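Long-range contacts in beta-1,3-1,4-glucanase (Caldicellulosiruptor sp. F32, PDB 5H4R), which probably cleaves mixed-linkage beta-1,3-1,4-glucans, as a lichenase of glycoside hydrolase family 5 with a TIM-barrel fold: residues Tyr248-Glu253 and Asp309-Lys314; Asp303-Met308 and Ala343-Arg348; Gln84-Val89 and Asp127-Asn132; Lys42-Met47 and Gly354-Trp359. The protein carries 1 engineered substitution. All blocks are in the same frame, centred on the assembly; numbering follows the deposited sequence.

How the contacts relate
The four contacts sample how a TIM barrel is held together around its eight parallel strands. Contacts 1 and 2 share helix 298-316, which turns one part of its surface to Tyr248-Glu253 and another to helix 336-352; their centres lie 16 Å apart. Contact 2 touches contact 4 where Tyr346 CE1 meets Cys357 SG at 3.7 Å. Contact 3 stands apart, joining helices 83-91 and 116-131 across the chain's centre from contact 1, with 34 Å between the two contact centres. None of them builds the sugar site directly, but the Tyr346 side chain comes to about 9 Å from a bound glucose unit and that of Leu311 to about 12 Å.

Contact 1: residues Tyr248-Glu253 and Asp309-Lys314; sequences YVLIDE and DKLYDK
At the C-terminal end of the short helix 247-250, Val249 and Leu250 meet Lys310, Leu311 and Lys314 of the long helix 298-316. Lys314 bridges the two elements as a nearly straight rod: CG stands anti to the backbone N (chi1 -175°) and the later torsions are all extended, which delivers the ammonium group to the carbonyls where the short helix gives out. Lys314 NZ donates to Val249 O at 2.9 Å, with a C=O...N angle of 141° and a tilt of 20° from the carbonyl plane. A second, weak bond runs from Lys314 NZ to Leu250 O at 3.1 Å. Two waters also accept from the ammonium group: one, at 3.0 Å from Lys314 NZ, donates to Asp252 OD1, the other donates weakly to Asp252 O. Asp252 OD1 and Lys314 NZ are thus joined through a water and not directly, though their opposite charges probably still attract. In the TIM barrel the two helices follow successive strands, 237-240 and 267-272, and the apolar half of the contact rests on the second of these, where Val249 and Leu311 both touch Val271. Leu311 CD2 lies 3.9 Å from Val249 CG2 and equally far from Leu250 CD2. Leu250 crosses Lys310 at about a right angle, its CD1 pressed tightly against Lys310 CB at 3.5 Å. Bent at chi2 and chi3, Lys310 then turns its ammonium group away from the leucine toward Asp313, where Lys310 NZ and Asp313 OD2 form a long salt bridge of 3.6 Å.

Contact 2: residues Asp303-Met308 and Ala343-Arg348; sequences DIDYFM and AAYYVR
Two neighbouring helices of the TIM barrel's outer layer, 298-316 and 336-352, pack nearly parallel through Ile304, Asp305, Phe307 and Met308 on one and Tyr345 and Tyr346 on the other. Their local axes lie 10.4 Å apart and cross at -15°. Met308 reaches over one face of the Tyr346 ring: its chain is extended beyond CG, which sends the methyl ahead of the sulfur, and CE sits 3.8 Å from the ring centroid, 17° off the normal. This is a CH-pi contact, and with SD above the same ring at 5.5 Å from the centroid it is also a Met-aromatic one. Phe307 stands roughly perpendicular to the Tyr346 side chain, bringing its CZ to 3.5 Å from Tyr346 OH, which lies near the plane of the phenylalanine ring. That hydroxyl is hydrogen-bonded to Ala273 O, and the tyrosine ring also stacks on Phe327. Ile304 serves both tyrosines, with CG2 at the edge of the Tyr345 ring, 4.0 Å from CE2, and CD1 the same distance from Tyr346 CD2. Beside it, Tyr345 OH donates at 2.6 Å to the syn lone pair of Asp305 OD1, with carboxylate and ring planes 43° apart. Such a short bond from a phenol probably stabilises the negative charge of the carboxylate, and it probably also restrains the turn of the Asp305 side chain at the margin of an otherwise apolar and aromatic interface.

Contact 3: residues Gln84-Val89 and Asp127-Asn132; sequences QMIDTV and DYAMKN
Asn132, just beyond helix 116-131, points its CB toward helix 83-91 and reaches Asp87 there. A chi1 of -82° sets CG anti to the carbonyl carbon, beside the backbone N, and 3.5 Å from Asp87 OD1. At the tip, Asn132 ND2 donates to Asp87 OD1 at 2.8 Å in a nearly straight bond (165°), which lies in the amide plane and meets the oxygen almost along its C-O axis; carboxylate and amide planes stand 74° apart. ND2 also donates to Tyr128 O at 3.1 Å, in the last turn of helix 116-131, and the two bonds together fix the rotation of the amide. Asn132 OD1 takes a weak bond from a water that donates to Asp87 O as well. An alanine here removes the donor shared by Asp87 OD1 and Tyr128 O, and would probably leave Asp87 held by Lys83 without the amide and open a gap beside Ile86 CG2. Under the polar pair, Ile86 CG1 packs 3.8 Å from Tyr128 CB, and CG2 lies 3.9 Å from Ala129 CA; Ile86 and Ala129 both touch Ile97 of barrel strand 96-99. Asp87 OD1 also forms a salt bridge with Lys83, and the ammonium and amide donors together probably favour the ionised carboxylate.

Contact 4: residues Lys42-Met47 and Gly354-Trp359; sequences KFVKDM and GITCCW
The flat group that Thr356 meets is the backbone carbonyl of Val44, and the threonine comes to it from above: OG1 stands 49° out of the carbonyl plane, with a C=O...O angle of 131°. Thr356 OG1 donates to Val44 O at 2.6 Å and is hydrogen-bonded to Arg351 NH2 as well. The contact sets helix 39-47, which precedes the first strand of the TIM barrel, against the start of the last strand, 356-361, consistent with a helix closing the N-terminal end of the barrel. Val44 CG1, anti to the backbone N (chi1 172°), lies 3.5 Å from Thr356 OG1 and 3.7 Å from Thr356 CB, the two side chains lying alongside and pointing opposite ways. The same methyl is 3.8 Å from Gly354 O. Gly354 is the C-prime residue of the Schellman motif that ends helix 336-352, a position of positive phi, which glycine adopts readily, and the chain passes from there into the strand. A valine in place of Thr356 would probably leave Val44 O and the Arg351 guanidinium without the hydroxyl they share. On its other branch, Thr356 CG2 rests 4.1 Å from Met47 CB.

Contact 1: residues Tyr248-Glu253 and Asp309-Lys314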
# COMPACT_ATOMS: atom_id res chain seq x y z
N TYR A 248 -13.31 -6.27 3.15
CA TYR A 248 -14.20 -5.62 2.19
C TYR A 248 -13.77 -5.89 0.75
O TYR A 248 -14.41 -5.38 -0.18
CB TYR A 248 -14.32 -4.12 2.52
CG TYR A 248 -14.85 -3.98 3.93
CD1 TYR A 248 -15.90 -4.78 4.38
CD2 TYR A 248 -14.26 -3.09 4.83
CE1 TYR A 248 -16.35 -4.70 5.71
CE2 TYR A 248 -14.72 -3.01 6.15
CZ TYR A 248 -15.75 -3.82 6.57
OH TYR A 248 -16.18 -3.74 7.88
N VAL A 249 -12.77 -6.75 0.55
CA VAL A 249 -12.67 -7.49 -0.70
C VAL A 249 -13.19 -8.90 -0.56
O VAL A 249 -13.44 -9.56 -1.58
CB VAL A 249 -11.24 -7.51 -1.27
CG1 VAL A 249 -10.84 -6.11 -1.75
CG2 VAL A 249 -10.26 -8.06 -0.25
N LEU A 250 -13.41 -9.37 0.68
CA LEU A 250 -13.93 -10.71 0.91
C LEU A 250 -15.45 -10.76 0.82
O LEU A 250 -16.00 -11.83 0.51
CB LEU A 250 -13.44 -11.23 2.27
CG LEU A 250 -11.93 -11.51 2.32
CD1 LEU A 250 -11.49 -11.76 3.78
CD2 LEU A 250 -11.53 -12.68 1.44
N ILE A 251 -16.13 -9.64 1.07
CA ILE A 251 -17.58 -9.60 0.92
C ILE A 251 -17.97 -9.90 -0.53
O ILE A 251 -17.24 -9.58 -1.48
CB ILE A 251 -18.16 -8.24 1.35
CG1 ILE A 251 -17.51 -7.09 0.59
CG2 ILE A 251 -18.05 -8.06 2.88
CD1 ILE A 251 -18.14 -5.70 0.87
N ASP A 252 -19.16 -10.49 -0.68
CA ASP A 252 -19.67 -10.84 -2.01
C ASP A 252 -19.86 -9.60 -2.87
O ASP A 252 -19.78 -9.68 -4.10
CB ASP A 252 -21.01 -11.57 -1.88
CG ASP A 252 -20.88 -12.93 -1.25
OD1 ASP A 252 -19.75 -13.48 -1.19
OD2 ASP A 252 -21.93 -13.47 -0.84
N GLU A 253 -20.11 -8.45 -2.24
CA GLU A 253 -20.43 -7.25 -2.98
C GLU A 253 -19.22 -6.61 -3.66
O GLU A 253 -19.42 -5.75 -4.52
CB GLU A 253 -21.09 -6.22 -2.05
CG GLU A 253 -22.51 -6.60 -1.64
CD GLU A 253 -22.58 -7.48 -0.40
OE1 GLU A 253 -21.54 -7.97 0.08
OE2 GLU A 253 -23.71 -7.69 0.09
N ASP A 309 -5.66 -16.52 5.33
CA ASP A 309 -6.39 -17.71 4.91
C ASP A 309 -7.59 -17.35 4.04
O ASP A 309 -7.86 -18.01 3.02
CB ASP A 309 -6.88 -18.50 6.11
CG ASP A 309 -5.79 -19.32 6.77
OD1 ASP A 309 -4.76 -19.63 6.12
OD2 ASP A 309 -6.00 -19.69 7.96
N LYS A 310 -8.35 -16.32 4.42
CA LYS A 310 -9.54 -15.98 3.65
C LYS A 310 -9.17 -15.43 2.27
O LYS A 310 -9.85 -15.72 1.28
CB LYS A 310 -10.40 -14.98 4.41
CG LYS A 310 -10.93 -15.47 5.76
CD LYS A 310 -11.88 -16.60 5.64
CE LYS A 310 -11.25 -17.97 5.91
NZ LYS A 310 -12.29 -19.08 5.91
N LEU A 311 -8.09 -14.64 2.20
CA LEU A 311 -7.61 -14.11 0.93
C LEU A 311 -7.06 -15.22 0.04
O LEU A 311 -7.26 -15.20 -1.19
CB LEU A 311 -6.54 -13.05 1.17
CG LEU A 311 -7.01 -11.73 1.77
CD1 LEU A 311 -5.83 -10.83 2.05
CD2 LEU A 311 -8.02 -11.00 0.88
N TYR A 312 -6.35 -16.19 0.62
CA TYR A 312 -5.92 -17.35 -0.15
C TYR A 312 -7.12 -18.11 -0.70
O TYR A 312 -7.15 -18.49 -1.88
CB TYR A 312 -5.03 -18.25 0.70
CG TYR A 312 -4.65 -19.52 0.01
CD1 TYR A 312 -3.58 -19.56 -0.87
CD2 TYR A 312 -5.40 -20.68 0.19
CE1 TYR A 312 -3.24 -20.72 -1.52
CE2 TYR A 312 -5.08 -21.86 -0.47
CZ TYR A 312 -3.99 -21.87 -1.33
OH TYR A 312 -3.66 -23.06 -1.98
N ASP A 313 -8.17 -18.30 0.12
CA ASP A 313 -9.33 -19.06 -0.32
C ASP A 313 -10.04 -18.38 -1.48
O ASP A 313 -10.42 -19.02 -2.47
CB ASP A 313 -10.33 -19.25 0.82
CG ASP A 313 -9.83 -20.16 1.92
OD1 ASP A 313 -8.80 -20.85 1.73
OD2 ASP A 313 -10.50 -20.20 2.98
N LYS A 314 -10.26 -17.06 -1.37
CA LYS A 314 -11.09 -16.38 -2.36
C LYS A 314 -10.32 -16.05 -3.63
O LYS A 314 -10.88 -16.12 -4.73
CB LYS A 314 -11.66 -15.08 -1.77
CG LYS A 314 -12.64 -14.41 -2.72
CD LYS A 314 -13.44 -13.27 -2.07
CE LYS A 314 -14.41 -12.69 -3.08
NZ LYS A 314 -15.23 -11.57 -2.52
O HOH W 1 -16.60 -10.78 -4.79
O HOH W 2 -17.25 -13.66 -1.91

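Contact 2: residues Asp303-Met308 and Ala343-Arg348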
# COMPACT_ATOMS: atom_id res chain seq x y z
N ASP A 303 -4.83 -13.40 14.21
CA ASP A 303 -5.42 -12.45 13.27
C ASP A 303 -4.66 -12.38 11.95
O ASP A 303 -5.25 -12.04 10.92
CB ASP A 303 -5.48 -11.05 13.89
CG ASP A 303 -6.50 -10.92 15.01
OD1 ASP A 303 -7.28 -11.87 15.26
OD2 ASP A 303 -6.56 -9.81 15.61
N ILE A 304 -3.36 -12.70 11.96
CA ILE A 304 -2.55 -12.78 10.74
C ILE A 304 -3.02 -13.96 9.91
O ILE A 304 -3.36 -13.82 8.73
CB ILE A 304 -1.06 -12.91 11.11
CG1 ILE A 304 -0.60 -11.63 11.82
CG2 ILE A 304 -0.19 -13.22 9.88
CD1 ILE A 304 0.72 -11.71 12.46
N ASP A 305 -3.06 -15.15 10.53
CA ASP A 305 -3.48 -16.34 9.81
C ASP A 305 -4.86 -16.15 9.21
O ASP A 305 -5.12 -16.58 8.07
CB ASP A 305 -3.53 -17.55 10.73
CG ASP A 305 -2.21 -17.88 11.37
OD1 ASP A 305 -1.16 -17.41 10.89
OD2 ASP A 305 -2.22 -18.65 12.36
N TYR A 306 -5.79 -15.57 9.98
CA TYR A 306 -7.19 -15.58 9.56
C TYR A 306 -7.41 -14.81 8.28
O TYR A 306 -8.03 -15.31 7.34
CB TYR A 306 -8.10 -15.03 10.65
CG TYR A 306 -9.56 -15.25 10.28
CD1 TYR A 306 -10.06 -16.54 10.18
CD2 TYR A 306 -10.42 -14.20 9.99
CE1 TYR A 306 -11.36 -16.79 9.82
CE2 TYR A 306 -11.75 -14.45 9.64
CZ TYR A 306 -12.20 -15.75 9.55
OH TYR A 306 -13.51 -16.04 9.20
N PHE A 307 -6.96 -13.55 8.22
CA PHE A 307 -7.26 -12.80 7.01
C PHE A 307 -6.48 -13.35 5.82
O PHE A 307 -6.99 -13.35 4.70
CB PHE A 307 -7.03 -11.28 7.23
CG PHE A 307 -5.62 -10.82 6.97
CD1 PHE A 307 -5.21 -10.40 5.70
CD2 PHE A 307 -4.72 -10.74 8.00
CE1 PHE A 307 -3.93 -9.98 5.48
CE2 PHE A 307 -3.42 -10.31 7.78
CZ PHE A 307 -3.03 -9.91 6.51
N MET A 308 -5.28 -13.87 6.05
CA MET A 308 -4.51 -14.41 4.94
C MET A 308 -5.14 -15.69 4.42
O MET A 308 -5.19 -15.92 3.20
CB MET A 308 -3.07 -14.64 5.39
CG MET A 308 -2.32 -13.37 5.70
SD MET A 308 -0.59 -13.73 5.92
CE MET A 308 0.05 -12.11 6.24
N ALA A 343 7.61 -9.71 12.37
CA ALA A 343 7.92 -9.43 10.97
C ALA A 343 8.27 -10.70 10.22
O ALA A 343 7.83 -10.90 9.08
CB ALA A 343 9.06 -8.42 10.87
N ALA A 344 9.05 -11.58 10.85
CA ALA A 344 9.37 -12.85 10.23
C ALA A 344 8.11 -13.66 10.00
O ALA A 344 7.92 -14.25 8.94
CB ALA A 344 10.36 -13.62 11.10
N TYR A 345 7.26 -13.75 11.02
CA TYR A 345 6.07 -14.58 10.91
C TYR A 345 5.13 -14.05 9.84
O TYR A 345 4.62 -14.81 9.01
CB TYR A 345 5.34 -14.66 12.26
CG TYR A 345 4.17 -15.61 12.21
CD1 TYR A 345 4.35 -16.96 12.47
CD2 TYR A 345 2.90 -15.16 11.90
CE1 TYR A 345 3.29 -17.85 12.41
CE2 TYR A 345 1.82 -16.05 11.85
CZ TYR A 345 2.02 -17.38 12.10
OH TYR A 345 0.97 -18.26 12.05
N TYR A 346 4.88 -12.73 9.85
CA TYR A 346 3.95 -12.12 8.92
C TYR A 346 4.39 -12.37 7.48
O TYR A 346 3.59 -12.81 6.65
CB TYR A 346 3.84 -10.64 9.23
CG TYR A 346 2.71 -9.91 8.57
CD1 TYR A 346 2.73 -9.63 7.20
CD2 TYR A 346 1.65 -9.42 9.31
CE1 TYR A 346 1.70 -8.91 6.60
CE2 TYR A 346 0.61 -8.71 8.71
CZ TYR A 346 0.65 -8.47 7.36
OH TYR A 346 -0.35 -7.75 6.77
N VAL A 347 5.68 -12.14 7.20
CA VAL A 347 6.19 -12.34 5.84
C VAL A 347 6.12 -13.82 5.43
O VAL A 347 5.74 -14.15 4.31
CB VAL A 347 7.60 -11.76 5.71
CG1 VAL A 347 8.24 -12.17 4.38
CG2 VAL A 347 7.54 -10.27 5.81
N ARG A 348 6.49 -14.74 6.33
CA ARG A 348 6.41 -16.16 5.95
C ARG A 348 4.96 -16.61 5.77
O ARG A 348 4.64 -17.35 4.82
CB ARG A 348 7.09 -17.03 6.99
CG ARG A 348 6.97 -18.55 6.71
CD ARG A 348 7.52 -18.96 5.37
NE ARG A 348 7.05 -20.29 4.98
CZ ARG A 348 6.99 -20.73 3.72
NH1 ARG A 348 7.36 -19.95 2.71
NH2 ARG A 348 6.53 -21.95 3.46

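Contact 3: residues Gln84-Val89 and Asp127-Asn132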
# COMPACT_ATOMS: atom_id res chain seq x y z
N GLN A 84 20.67 7.58 -3.73
CA GLN A 84 21.42 6.78 -2.76
C GLN A 84 20.47 6.11 -1.77
O GLN A 84 20.69 4.98 -1.35
CB GLN A 84 22.45 7.65 -2.04
CG GLN A 84 23.40 6.88 -1.15
CD GLN A 84 24.42 7.76 -0.44
OE1 GLN A 84 24.41 8.99 -0.57
NE2 GLN A 84 25.33 7.13 0.30
N MET A 85 19.42 6.81 -1.37
CA MET A 85 18.46 6.23 -0.44
C MET A 85 17.78 5.02 -1.05
O MET A 85 17.66 3.97 -0.40
CB MET A 85 17.44 7.30 -0.07
CG MET A 85 16.43 6.88 0.95
SD MET A 85 15.21 8.19 1.18
CE MET A 85 16.25 9.55 1.54
N ILE A 86 17.31 5.13 -2.29
CA ILE A 86 16.66 3.99 -2.92
C ILE A 86 17.66 2.86 -3.15
O ILE A 86 17.32 1.68 -3.00
CB ILE A 86 15.97 4.44 -4.22
CG1 ILE A 86 15.01 5.62 -3.94
CG2 ILE A 86 15.25 3.27 -4.88
CD1 ILE A 86 14.06 5.37 -2.80
N ASP A 87 18.90 3.20 -3.51
CA ASP A 87 19.96 2.20 -3.61
C ASP A 87 20.11 1.41 -2.32
O ASP A 87 20.32 0.19 -2.33
CB ASP A 87 21.31 2.85 -3.91
CG ASP A 87 21.41 3.48 -5.29
OD1 ASP A 87 20.55 3.29 -6.18
OD2 ASP A 87 22.43 4.19 -5.46
N THR A 88 20.06 2.12 -1.19
CA THR A 88 20.19 1.49 0.12
C THR A 88 19.05 0.52 0.39
O THR A 88 19.27 -0.59 0.89
CB THR A 88 20.25 2.59 1.19
OG1 THR A 88 21.44 3.37 0.99
CG2 THR A 88 20.29 2.00 2.59
N VAL A 89 17.82 0.90 0.03
CA VAL A 89 16.66 0.03 0.18
C VAL A 89 16.81 -1.23 -0.67
O VAL A 89 16.58 -2.35 -0.20
CB VAL A 89 15.38 0.81 -0.16
CG1 VAL A 89 14.16 -0.11 -0.23
CG2 VAL A 89 15.13 1.93 0.85
N ASP A 127 12.14 6.99 -11.18
CA ASP A 127 13.32 6.66 -11.97
C ASP A 127 14.44 6.12 -11.08
O ASP A 127 15.20 5.24 -11.50
CB ASP A 127 13.82 7.88 -12.77
CG ASP A 127 12.97 8.18 -14.01
OD1 ASP A 127 12.00 7.45 -14.26
OD2 ASP A 127 13.28 9.15 -14.74
N TYR A 128 14.58 6.64 -9.85
CA TYR A 128 15.58 6.08 -8.94
C TYR A 128 15.35 4.59 -8.78
O TYR A 128 16.30 3.80 -8.76
CB TYR A 128 15.53 6.69 -7.53
CG TYR A 128 15.77 8.18 -7.37
CD1 TYR A 128 16.53 8.91 -8.27
CD2 TYR A 128 15.24 8.84 -6.27
CE1 TYR A 128 16.73 10.29 -8.08
CE2 TYR A 128 15.44 10.19 -6.08
CZ TYR A 128 16.18 10.91 -6.97
OH TYR A 128 16.35 12.26 -6.72
N ALA A 129 14.08 4.20 -8.62
CA ALA A 129 13.72 2.80 -8.39
C ALA A 129 13.83 1.97 -9.66
O ALA A 129 14.28 0.81 -9.62
CB ALA A 129 12.31 2.73 -7.83
N MET A 130 13.41 2.53 -10.79
CA MET A 130 13.58 1.81 -12.06
C MET A 130 15.05 1.54 -12.35
O MET A 130 15.40 0.49 -12.90
CB MET A 130 12.94 2.59 -13.22
CG MET A 130 11.45 2.83 -13.06
SD MET A 130 10.43 1.34 -13.27
CE MET A 130 10.67 0.98 -14.99
N LYS A 131 15.93 2.49 -12.03
CA LYS A 131 17.35 2.26 -12.27
C LYS A 131 17.87 1.08 -11.46
O LYS A 131 18.82 0.40 -11.88
CB LYS A 131 18.14 3.52 -11.97
CG LYS A 131 18.00 4.57 -13.05
CD LYS A 131 18.76 5.85 -12.70
CE LYS A 131 18.98 6.76 -13.92
NZ LYS A 131 17.73 7.39 -14.42
N ASN A 132 17.25 0.82 -10.32
CA ASN A 132 17.56 -0.32 -9.47
C ASN A 132 16.76 -1.56 -9.85
O ASN A 132 16.83 -2.56 -9.14
CB ASN A 132 17.30 0.03 -8.01
CG ASN A 132 18.46 0.80 -7.37
OD1 ASN A 132 19.54 0.24 -7.13
ND2 ASN A 132 18.25 2.07 -7.11
O HOH W 3 21.56 -0.93 -4.62

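Contact 4: residues Lys42-Met47 and Gly354-Trp359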
# COMPACT_ATOMS: atom_id res chain seq x y z
N LYS A 42 3.54 -15.55 -10.40
CA LYS A 42 5.00 -15.48 -10.53
C LYS A 42 5.48 -14.03 -10.42
O LYS A 42 6.53 -13.77 -9.81
CB LYS A 42 5.44 -16.09 -11.85
CG LYS A 42 5.21 -17.57 -11.93
CD LYS A 42 5.63 -18.08 -13.30
CE LYS A 42 5.35 -19.55 -13.46
NZ LYS A 42 5.62 -19.96 -14.86
N PHE A 43 4.72 -13.10 -11.00
CA PHE A 43 4.98 -11.66 -10.87
C PHE A 43 4.99 -11.23 -9.41
O PHE A 43 5.95 -10.61 -8.93
CB PHE A 43 3.90 -10.91 -11.67
CG PHE A 43 4.06 -9.39 -11.73
CD1 PHE A 43 4.78 -8.77 -12.76
CD2 PHE A 43 3.43 -8.59 -10.80
CE1 PHE A 43 4.88 -7.39 -12.82
CE2 PHE A 43 3.54 -7.20 -10.86
CZ PHE A 43 4.26 -6.61 -11.87
N VAL A 44 3.93 -11.57 -8.67
CA VAL A 44 3.86 -11.21 -7.25
C VAL A 44 5.01 -11.83 -6.47
O VAL A 44 5.59 -11.19 -5.59
CB VAL A 44 2.50 -11.62 -6.66
CG1 VAL A 44 2.51 -11.42 -5.14
CG2 VAL A 44 1.41 -10.77 -7.30
N LYS A 45 5.35 -13.09 -6.76
CA LYS A 45 6.50 -13.69 -6.09
C LYS A 45 7.78 -12.92 -6.38
O LYS A 45 8.58 -12.68 -5.47
CB LYS A 45 6.65 -15.15 -6.51
CG LYS A 45 7.77 -15.88 -5.77
CD LYS A 45 7.74 -17.38 -6.10
CE LYS A 45 8.89 -18.12 -5.45
NZ LYS A 45 8.71 -18.30 -3.98
N ASP A 46 7.96 -12.47 -7.61
CA ASP A 46 9.19 -11.77 -7.99
C ASP A 46 9.27 -10.40 -7.33
O ASP A 46 10.38 -9.89 -7.11
CB ASP A 46 9.29 -11.63 -9.51
CG ASP A 46 10.69 -11.32 -9.97
OD1 ASP A 46 11.61 -12.08 -9.59
OD2 ASP A 46 10.87 -10.33 -10.72
N MET A 47 8.13 -9.79 -7.03
CA MET A 47 8.14 -8.55 -6.24
C MET A 47 8.83 -8.74 -4.90
O MET A 47 9.42 -7.79 -4.39
CB MET A 47 6.72 -8.07 -6.02
CG MET A 47 6.02 -7.58 -7.29
SD MET A 47 4.25 -7.26 -7.04
CE MET A 47 4.34 -5.84 -5.92
N GLY A 354 1.30 -17.35 -1.04
CA GLY A 354 1.53 -16.75 -2.34
C GLY A 354 1.45 -15.25 -2.38
O GLY A 354 1.36 -14.67 -3.48
N ILE A 355 1.49 -14.60 -1.22
CA ILE A 355 1.25 -13.16 -1.10
C ILE A 355 2.56 -12.44 -0.77
O ILE A 355 3.33 -12.90 0.09
CB ILE A 355 0.18 -12.89 -0.03
CG1 ILE A 355 -1.14 -13.56 -0.41
CG2 ILE A 355 -0.04 -11.41 0.18
CD1 ILE A 355 -2.18 -13.61 0.73
N THR A 356 2.76 -11.28 -1.39
CA THR A 356 3.89 -10.41 -1.10
C THR A 356 3.43 -9.19 -0.31
O THR A 356 2.33 -8.67 -0.53
CB THR A 356 4.57 -9.98 -2.41
OG1 THR A 356 5.22 -11.12 -2.97
CG2 THR A 356 5.61 -8.87 -2.19
N CYS A 357 4.29 -8.74 0.60
CA CYS A 357 4.00 -7.68 1.56
C CYS A 357 4.94 -6.48 1.40
O CYS A 357 6.11 -6.65 1.04
CB CYS A 357 4.17 -8.20 3.00
SG CYS A 357 3.38 -9.75 3.39
N CYS A 358 4.48 -5.29 1.82
CA CYS A 358 5.29 -4.08 1.83
C CYS A 358 5.21 -3.39 3.19
O CYS A 358 4.13 -2.99 3.63
CB CYS A 358 4.83 -3.08 0.76
SG CYS A 358 4.65 -3.79 -0.91
N TRP A 359 6.37 -3.23 3.84
CA TRP A 359 6.43 -2.54 5.13
C TRP A 359 6.25 -1.03 4.98
O TRP A 359 6.79 -0.40 4.06
CB TRP A 359 7.78 -2.83 5.80
CG TRP A 359 7.94 -2.23 7.18
CD1 TRP A 359 8.22 -0.92 7.49
CD2 TRP A 359 7.84 -2.92 8.43
NE1 TRP A 359 8.28 -0.75 8.86
CE2 TRP A 359 8.04 -1.96 9.46
CE3 TRP A 359 7.57 -4.25 8.79
CZ2 TRP A 359 8.01 -2.29 10.81
CZ3 TRP A 359 7.55 -4.59 10.15
CH2 TRP A 359 7.77 -3.61 11.14